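Local coordinates for protein tRNA (cytosine(72)-C(5))-methyltransferase (Pyrococcus horikoshii, PDB 5ZVD) that uses S-adenosyl-L-methionine to methylate the C5 position of cytosine 72 in several tRNAs, including those for threonine and cysteine, at residues N15-E20 with C323-E328. Residues are numbered along the deposited sequence; the frame is centred on the assembly and turned at random.
Sequences NLFGKE and CTLSYE
L16 and F17, near the end of helix 7-17, press side by side against the backbone of L325-Y327. L16 makes the larger share of the contact. Its CB points toward the loop. From there CG lies anti to the backbone N (chi1 177°), which carries the branch out from the helix to the loop. CG itself also sits over the centre of one face of the F17 ring, 3.8 Å above its plane. CD1 of L16 goes to Y327, 4.0 Å from its CB, and approaches Y327 CD1 obliquely. CD2 of L16 reaches the main chain, 3.7 Å from L325 O and 3.9 Å from Y327 N. The L16 and Y327 side chains cross at about a right angle.

F17 touches the loop with the far end of its ring. CZ of F17 is 3.6 Å from L325 O, which lies at the ring edge, near its plane. The same CZ is 4.1 Å from CB of L325. The fit is van der Waals: carbons of L16 and F17 lie against the backbone, and apolar side-chain contacts add to it. L325 O accepts a hydrogen bond from R363 NH2, and Y327 N donates to Y12 OH. The same hydroxyl bonds E328 OE1, away from the contact.

C323, the predicted nucleophile, begins this loop, but the helix end does not touch it. The contact joins the ferredoxin-like and methyltransferase regions. The loop runs from strand 316-322 of the Rossmann-like sheet into helix 328-338. S326 caps a backbone N at the start of that helix, and its OG also bonds E329 OE2. G18, with positive phi, turns the chain from helix 7-17 into helix 19-29. L325 also touches Y13 and L29 of these helices, and S326 rests on helix 291-310.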
ATOM      1  N   ASN A  15      19.797   0.166 -14.634  1.00 42.26           N
ATOM      2  CA  ASN A  15      19.770   1.087 -15.767  1.00 47.47           C
ATOM      3  C   ASN A  15      18.949   2.346 -15.493  1.00 48.42           C
ATOM      4  O   ASN A  15      19.154   3.378 -16.130  1.00 45.15           O
ATOM      5  CB  ASN A  15      19.212   0.391 -17.019  1.00 51.67           C
ATOM      6  CG  ASN A  15      20.084  -0.768 -17.496  1.00 62.57           C
ATOM      7  OD1 ASN A  15      21.302  -0.776 -17.296  1.00 65.44           O
ATOM      8  ND2 ASN A  15      19.457  -1.755 -18.140  1.00 50.80           N
ATOM      9  N   LEU A  16      18.012   2.260 -14.554  1.00 47.90           N
ATOM     10  CA  LEU A  16      17.074   3.357 -14.318  1.00 38.55           C
ATOM     11  C   LEU A  16      17.483   4.235 -13.143  1.00 34.40           C
ATOM     12  O   LEU A  16      17.159   5.417 -13.107  1.00 34.44           O
ATOM     13  CB  LEU A  16      15.662   2.810 -14.088  1.00 36.41           C
ATOM     14  CG  LEU A  16      14.566   3.832 -13.763  1.00 39.79           C
ATOM     15  CD1 LEU A  16      14.459   4.904 -14.844  1.00 45.56           C
ATOM     16  CD2 LEU A  16      13.224   3.144 -13.548  1.00 38.75           C
ATOM     17  N   PHE A  17      18.202   3.659 -12.187  1.00 37.50           N
ATOM     18  CA  PHE A  17      18.559   4.378 -10.970  1.00 37.39           C
ATOM     19  C   PHE A  17      20.067   4.455 -10.754  1.00 38.34           C
ATOM     20  O   PHE A  17      20.553   5.306 -10.013  1.00 37.71           O
ATOM     21  CB  PHE A  17      17.914   3.716  -9.748  1.00 39.12           C
ATOM     22  CG  PHE A  17      16.423   3.550  -9.854  1.00 32.20           C
ATOM     23  CD1 PHE A  17      15.591   4.654  -9.903  1.00 32.63           C
ATOM     24  CD2 PHE A  17      15.853   2.287  -9.878  1.00 33.55           C
ATOM     25  CE1 PHE A  17      14.217   4.504  -9.991  1.00 35.23           C
ATOM     26  CE2 PHE A  17      14.480   2.129  -9.961  1.00 32.01           C
ATOM     27  CZ  PHE A  17      13.662   3.240 -10.019  1.00 31.89           C
ATOM     28  N   GLY A  18      20.804   3.555 -11.392  1.00 38.33           N
ATOM     29  CA  GLY A  18      22.229   3.436 -11.142  1.00 39.59           C
ATOM     30  C   GLY A  18      22.465   2.300 -10.177  1.00 45.17           C
ATOM     31  O   GLY A  18      21.681   2.110  -9.250  1.00 52.47           O
ATOM     32  N   LYS A  19      23.541   1.549 -10.397  1.00 45.22           N
ATOM     33  CA  LYS A  19      23.795   0.319  -9.656  1.00 45.64           C
ATOM     34  C   LYS A  19      23.676   0.522  -8.153  1.00 49.30           C
ATOM     35  O   LYS A  19      22.994  -0.240  -7.471  1.00 52.38           O
ATOM     36  CB  LYS A  19      25.180  -0.243  -9.985  1.00 48.29           C
ATOM     37  CG  LYS A  19      25.450  -1.603  -9.352  1.00 52.67           C
ATOM     38  CD  LYS A  19      26.930  -1.952  -9.371  1.00 61.85           C
ATOM     39  CE  LYS A  19      27.152  -3.418  -9.034  1.00 74.84           C
ATOM     40  NZ  LYS A  19      28.579  -3.821  -9.201  1.00 76.46           N
ATOM     41  N   GLU A  20      24.323   1.566  -7.647  1.00 52.02           N
ATOM     42  CA  GLU A  20      24.397   1.782  -6.208  1.00 46.69           C
ATOM     43  C   GLU A  20      23.033   2.075  -5.599  1.00 43.15           C
ATOM     44  O   GLU A  20      22.679   1.516  -4.561  1.00 47.68           O
ATOM     45  CB  GLU A  20      25.359   2.920  -5.885  1.00 47.89           C
ATOM     46  CG  GLU A  20      25.704   3.001  -4.415  1.00 56.05           C
ATOM     47  CD  GLU A  20      26.432   4.278  -4.054  1.00 75.00           C
ATOM     48  OE1 GLU A  20      26.448   5.210  -4.887  1.00 80.68           O
ATOM     49  OE2 GLU A  20      26.988   4.349  -2.935  1.00 79.79           O
ATOM     50  N   CYS A 323       1.957   2.561  -7.017  1.00 34.00           N
ATOM     51  CA  CYS A 323       2.875   2.025  -6.021  1.00 32.44           C
ATOM     52  C   CYS A 323       3.953   1.213  -6.728  1.00 34.15           C
ATOM     53  O   CYS A 323       4.358   0.144  -6.260  1.00 36.21           O
ATOM     54  CB  CYS A 323       2.136   1.174  -4.977  1.00 27.68           C
ATOM     55  SG  CYS A 323       1.142  -0.197  -5.633  1.00 35.97           S
ATOM     56  N   THR A 324       4.421   1.731  -7.857  1.00 33.43           N
ATOM     57  CA  THR A 324       5.445   1.044  -8.631  1.00 34.54           C
ATOM     58  C   THR A 324       6.604   1.985  -8.968  1.00 32.03           C
ATOM     59  O   THR A 324       6.470   3.207  -8.868  1.00 34.71           O
ATOM     60  CB  THR A 324       4.849   0.448  -9.917  1.00 30.92           C
ATOM     61  OG1 THR A 324       5.762  -0.500 -10.480  1.00 37.03           O
ATOM     62  CG2 THR A 324       4.554   1.538 -10.928  1.00 36.04           C
ATOM     63  N   LEU A 325       7.732   1.406  -9.367  1.00 32.16           N
ATOM     64  CA  LEU A 325       8.979   2.146  -9.566  1.00 28.83           C
ATOM     65  C   LEU A 325       9.370   2.332 -11.027  1.00 32.88           C
ATOM     66  O   LEU A 325      10.307   3.066 -11.334  1.00 34.32           O
ATOM     67  CB  LEU A 325      10.120   1.429  -8.852  1.00 27.14           C
ATOM     68  CG  LEU A 325      10.024   1.308  -7.335  1.00 30.65           C
ATOM     69  CD1 LEU A 325      10.593  -0.031  -6.868  1.00 22.00           C
ATOM     70  CD2 LEU A 325      10.764   2.471  -6.701  1.00 24.69           C
ATOM     71  N   SER A 326       8.667   1.651 -11.925  1.00 32.86           N
ATOM     72  CA  SER A 326       9.052   1.621 -13.333  1.00 30.55           C
ATOM     73  C   SER A 326       8.906   2.989 -13.980  1.00 34.99           C
ATOM     74  O   SER A 326       8.121   3.822 -13.528  1.00 37.81           O
ATOM     75  CB  SER A 326       8.216   0.593 -14.101  1.00 34.20           C
ATOM     76  OG  SER A 326       6.935   1.103 -14.426  1.00 33.83           O
ATOM     77  N   TYR A 327       9.666   3.222 -15.043  1.00 37.19           N
ATOM     78  CA  TYR A 327       9.584   4.485 -15.759  1.00 34.98           C
ATOM     79  C   TYR A 327       8.322   4.540 -16.623  1.00 35.44           C
ATOM     80  O   TYR A 327       7.593   5.532 -16.606  1.00 38.61           O
ATOM     81  CB  TYR A 327      10.830   4.692 -16.621  1.00 33.69           C
ATOM     82  CG  TYR A 327      10.859   6.033 -17.310  1.00 37.68           C
ATOM     83  CD1 TYR A 327      11.521   7.115 -16.743  1.00 41.11           C
ATOM     84  CD2 TYR A 327      10.217   6.221 -18.527  1.00 32.75           C
ATOM     85  CE1 TYR A 327      11.543   8.346 -17.372  1.00 37.99           C
ATOM     86  CE2 TYR A 327      10.230   7.445 -19.158  1.00 39.66           C
ATOM     87  CZ  TYR A 327      10.895   8.505 -18.580  1.00 40.00           C
ATOM     88  OH  TYR A 327      10.907   9.723 -19.221  1.00 47.05           O
ATOM     89  N   GLU A 328       8.072   3.467 -17.368  1.00 29.62           N
ATOM     90  CA  GLU A 328       6.947   3.392 -18.298  1.00 31.63           C
ATOM     91  C   GLU A 328       5.591   3.698 -17.655  1.00 35.94           C
ATOM     92  O   GLU A 328       4.768   4.412 -18.236  1.00 39.16           O
ATOM     93  CB  GLU A 328       6.896   2.006 -18.949  1.00 33.97           C
ATOM     94  CG  GLU A 328       8.074   1.685 -19.864  1.00 32.25           C
ATOM     95  CD  GLU A 328       9.333   1.289 -19.112  1.00 37.66           C
ATOM     96  OE1 GLU A 328       9.285   1.196 -17.865  1.00 38.81           O
ATOM     97  OE2 GLU A 328      10.374   1.071 -19.772  1.00 37.77           O
TER